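Local structure of putative conjugative transposon recombinase (Clostridium difficile, 3G13) at residues A[89-92]-A[93-97]; A[130-133]-A[134-138]. The protein probably binds DNA and exchanges its strands as a serine recombinase of a conjugative transposon, this chain being its N-terminal resolvase domain. All coordinates share one frame; numbering follows the deposited sequence.

Both contacts are local, made between residues three to four apart in the resolvase domain. Contact 1 lies at the N-cap of helix 91-102, and contact 2 midway along the long helix 120-150. Their centres are about 12 Å apart, and the two helices meet side by side. Ala133 CB of contact 2 lies 3.6 Å from Thr91 CG2 of contact 1, with Leu92 and Leu95 packing on the same methyl. A probable hydrogen bond of 3.1 Å runs between Thr91 OG1 and Glu136 OE2. Both contacts also touch the second subunit. In serine recombinases the corresponding long helix usually carries much of the dimer interface, consistent with these pairings.

Contact 1: A[89-92]-A[93-97]; sequences RNTL and DTLKY
Asn90 caps the start of helix 91-102, and its side chain reaches forward to the backbone of Asp93. This is an N-cap in the resolvase domain. Asn90 OD1 accepts from Asp93 N at 2.7 Å, with the donor nearly in line with the side-chain C=O. Asn90 CG sits between its own backbone N and carbonyl carbon (chi1 56°), and this turns the amide toward the first turn.

The tight part of the contact is the buried side. Asn90 O takes two bonds there. Thr94 N comes in 3.0 Å from Asn90 O. Thr94 OG1 donates to Asn90 O at 2.8 Å from well above the carbonyl plane. The same hydroxyl also bonds to Gln135 of the second subunit. Leu95 CG rests 3.6 Å from Thr91 O, and its side chain reaches Leu129 of helix 120-150.

The rest is looser. The exposed Leu92 approaches its neighbour only at 4.5 Å, CD2 to Leu95 CD1, and its side chain lies against helix 120-150. Lys96 is on the solvent side, and its end leads off from the cap. The amide of Asn90 and the carboxylate of Asp93 are turned 43° apart, with Asn90 ND2 3.7 Å from Asp93 OD2.

Contact 2: A[130-133]-A[134-138]; sequences SSVA and QQEVE
Glu136 lays its side chain back across Val132, one turn earlier in the long helix 120-150 of the resolvase domain. Its CG is beside its own backbone N (chi1 -69°), and the chain then runs out extended toward the preceding turn. Glu136 CG lies 3.3 Å from Val132 O. Farther out, Glu136 OE2 passes 3.6 Å from Val132 CG1. The carboxylate end faces helix 91-102, where Thr91 is its probable hydrogen-bond partner.

Val132 O serves two partners. Glu136 N donates to it at 3.0 Å, as in a regular alpha-helix. A water gives it a longer bond and also donates to Gln135 OE1, 2.8 Å from the water oxygen. The water thus ties the amide of Gln135 back to the helix backbone. Gln135 NE2 is taken by Ala88 O and Gln57 OE1, both of the second subunit.

Gln134 is exposed. Its chain bends at chi2 (61°), bringing the amide to Glu138. Glu138 OE2 is shared: it takes Gln134 NE2 and also a salt bridge from Arg86 NH2 of the second subunit. Gln134 NE2 donates almost straight to Glu138 OE2, 2.7 Å away, on the anti side of that oxygen.

Contact 1: A[89-92]-A[93-97]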
# COMPACT_ATOMS: atom_id res chain seq x y z
N ARG A 89 -6.21 6.09 -10.74
CA ARG A 89 -5.03 6.87 -11.05
C ARG A 89 -4.07 6.99 -9.88
O ARG A 89 -2.86 7.20 -10.07
CB ARG A 89 -5.48 8.26 -11.50
CG ARG A 89 -6.00 8.22 -12.93
CD ARG A 89 -6.99 9.35 -13.20
NE ARG A 89 -7.15 9.54 -14.64
CZ ARG A 89 -7.92 10.47 -15.20
NH1 ARG A 89 -8.64 11.30 -14.44
NH2 ARG A 89 -7.99 10.55 -16.53
N ASN A 90 -4.61 6.84 -8.67
CA ASN A 90 -3.79 6.97 -7.47
C ASN A 90 -4.37 6.18 -6.32
O ASN A 90 -5.47 5.66 -6.43
CB ASN A 90 -3.64 8.46 -7.08
CG ASN A 90 -4.98 9.14 -6.90
OD1 ASN A 90 -5.86 8.63 -6.23
ND2 ASN A 90 -5.13 10.34 -7.49
N THR A 91 -3.65 6.16 -5.20
CA THR A 91 -4.06 5.41 -4.01
C THR A 91 -5.39 5.89 -3.43
O THR A 91 -6.26 5.07 -3.13
CB THR A 91 -2.94 5.43 -2.95
OG1 THR A 91 -1.79 4.78 -3.52
CG2 THR A 91 -3.36 4.65 -1.71
N LEU A 92 -5.54 7.21 -3.28
CA LEU A 92 -6.75 7.80 -2.73
C LEU A 92 -8.03 7.45 -3.53
O LEU A 92 -9.08 7.17 -2.95
CB LEU A 92 -6.60 9.31 -2.57
CG LEU A 92 -5.80 9.72 -1.33
CD1 LEU A 92 -5.59 11.23 -1.33
CD2 LEU A 92 -6.55 9.30 -0.07
N ASP A 93 -7.93 7.49 -4.85
CA ASP A 93 -9.08 7.13 -5.71
C ASP A 93 -9.34 5.63 -5.66
O ASP A 93 -10.50 5.22 -5.68
CB ASP A 93 -8.86 7.55 -7.17
CG ASP A 93 -9.01 9.06 -7.38
OD1 ASP A 93 -9.56 9.72 -6.47
OD2 ASP A 93 -8.57 9.56 -8.44
N THR A 94 -8.27 4.82 -5.59
CA THR A 94 -8.43 3.35 -5.48
C THR A 94 -9.26 3.02 -4.23
O THR A 94 -10.21 2.23 -4.29
CB THR A 94 -7.06 2.59 -5.42
OG1 THR A 94 -6.22 2.95 -6.53
CG2 THR A 94 -7.30 1.09 -5.46
N LEU A 95 -8.89 3.64 -3.11
CA LEU A 95 -9.63 3.54 -1.85
C LEU A 95 -11.07 3.94 -1.98
O LEU A 95 -11.97 3.19 -1.59
CB LEU A 95 -8.97 4.44 -0.77
CG LEU A 95 -7.73 3.86 -0.10
CD1 LEU A 95 -7.02 4.95 0.78
CD2 LEU A 95 -8.18 2.64 0.72
N LYS A 96 -11.28 5.15 -2.49
CA LYS A 96 -12.61 5.73 -2.63
C LYS A 96 -13.53 4.76 -3.40
O LYS A 96 -14.62 4.43 -2.93
CB LYS A 96 -12.49 7.06 -3.38
CG LYS A 96 -13.78 7.71 -3.86
CD LYS A 96 -13.46 9.06 -4.53
CE LYS A 96 -14.61 9.55 -5.42
NZ LYS A 96 -15.82 9.97 -4.65
N TYR A 97 -13.12 4.36 -4.60
CA TYR A 97 -14.00 3.56 -5.44
C TYR A 97 -14.11 2.12 -4.99
O TYR A 97 -15.20 1.52 -5.09
CB TYR A 97 -13.58 3.67 -6.91
CG TYR A 97 -13.76 5.08 -7.45
CD1 TYR A 97 -15.03 5.67 -7.48
CD2 TYR A 97 -12.67 5.82 -7.93
CE1 TYR A 97 -15.22 6.98 -7.98
CE2 TYR A 97 -12.85 7.14 -8.43
CZ TYR A 97 -14.13 7.69 -8.44
OH TYR A 97 -14.33 8.97 -8.92

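Contact 2: A[130-133]-A[134-138]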
# COMPACT_ATOMS: atom_id res chain seq x y z
N SER A 130 -4.74 2.28 2.86
CA SER A 130 -4.98 3.36 3.81
C SER A 130 -3.66 3.87 4.42
O SER A 130 -3.50 5.08 4.59
CB SER A 130 -5.92 2.95 4.95
OG SER A 130 -7.15 2.44 4.45
N SER A 131 -2.74 2.95 4.73
CA SER A 131 -1.44 3.30 5.31
C SER A 131 -0.56 3.99 4.28
O SER A 131 0.09 4.98 4.58
CB SER A 131 -0.71 2.08 5.90
OG SER A 131 -1.24 1.82 7.19
N VAL A 132 -0.58 3.45 3.06
CA VAL A 132 0.11 4.06 1.93
C VAL A 132 -0.40 5.49 1.67
O VAL A 132 0.41 6.40 1.54
CB VAL A 132 -0.00 3.19 0.68
CG1 VAL A 132 0.52 3.91 -0.53
CG2 VAL A 132 0.80 1.87 0.86
N ALA A 133 -1.71 5.67 1.59
CA ALA A 133 -2.32 6.99 1.34
C ALA A 133 -2.03 8.03 2.45
O ALA A 133 -1.84 9.21 2.14
CB ALA A 133 -3.82 6.87 1.12
N GLN A 134 -2.00 7.61 3.71
CA GLN A 134 -1.67 8.51 4.82
C GLN A 134 -0.24 9.03 4.66
O GLN A 134 0.01 10.22 4.83
CB GLN A 134 -1.84 7.82 6.18
CG GLN A 134 -1.54 8.73 7.41
CD GLN A 134 -2.46 9.95 7.50
OE1 GLN A 134 -3.62 9.91 7.06
NE2 GLN A 134 -1.96 11.04 8.09
N GLN A 135 0.67 8.14 4.35
CA GLN A 135 2.08 8.50 4.12
C GLN A 135 2.25 9.42 2.88
O GLN A 135 3.05 10.36 2.92
CB GLN A 135 2.90 7.24 3.96
CG GLN A 135 4.37 7.46 3.73
CD GLN A 135 5.16 6.18 3.81
OE1 GLN A 135 5.05 5.30 2.94
NE2 GLN A 135 6.03 6.09 4.83
N GLU A 136 1.54 9.12 1.80
CA GLU A 136 1.61 9.95 0.60
C GLU A 136 1.09 11.36 0.90
O GLU A 136 1.68 12.32 0.46
CB GLU A 136 0.77 9.37 -0.54
CG GLU A 136 1.28 8.07 -1.17
CD GLU A 136 0.27 7.51 -2.18
OE1 GLU A 136 -0.88 7.98 -2.19
OE2 GLU A 136 0.62 6.61 -2.95
N VAL A 137 0.01 11.48 1.66
CA VAL A 137 -0.53 12.78 2.03
C VAL A 137 0.44 13.59 2.93
O VAL A 137 0.68 14.80 2.69
CB VAL A 137 -1.93 12.63 2.68
CG1 VAL A 137 -2.34 13.93 3.39
CG2 VAL A 137 -2.96 12.25 1.62
N GLU A 138 0.99 12.93 3.94
CA GLU A 138 1.99 13.56 4.78
C GLU A 138 3.25 13.92 4.01
O GLU A 138 3.85 14.97 4.28
CB GLU A 138 2.33 12.67 5.98
CG GLU A 138 1.13 12.32 6.81
CD GLU A 138 1.49 11.40 8.00
OE1 GLU A 138 2.67 11.03 8.14
OE2 GLU A 138 0.60 11.07 8.79
O HOH W 1 3.53 5.84 0.71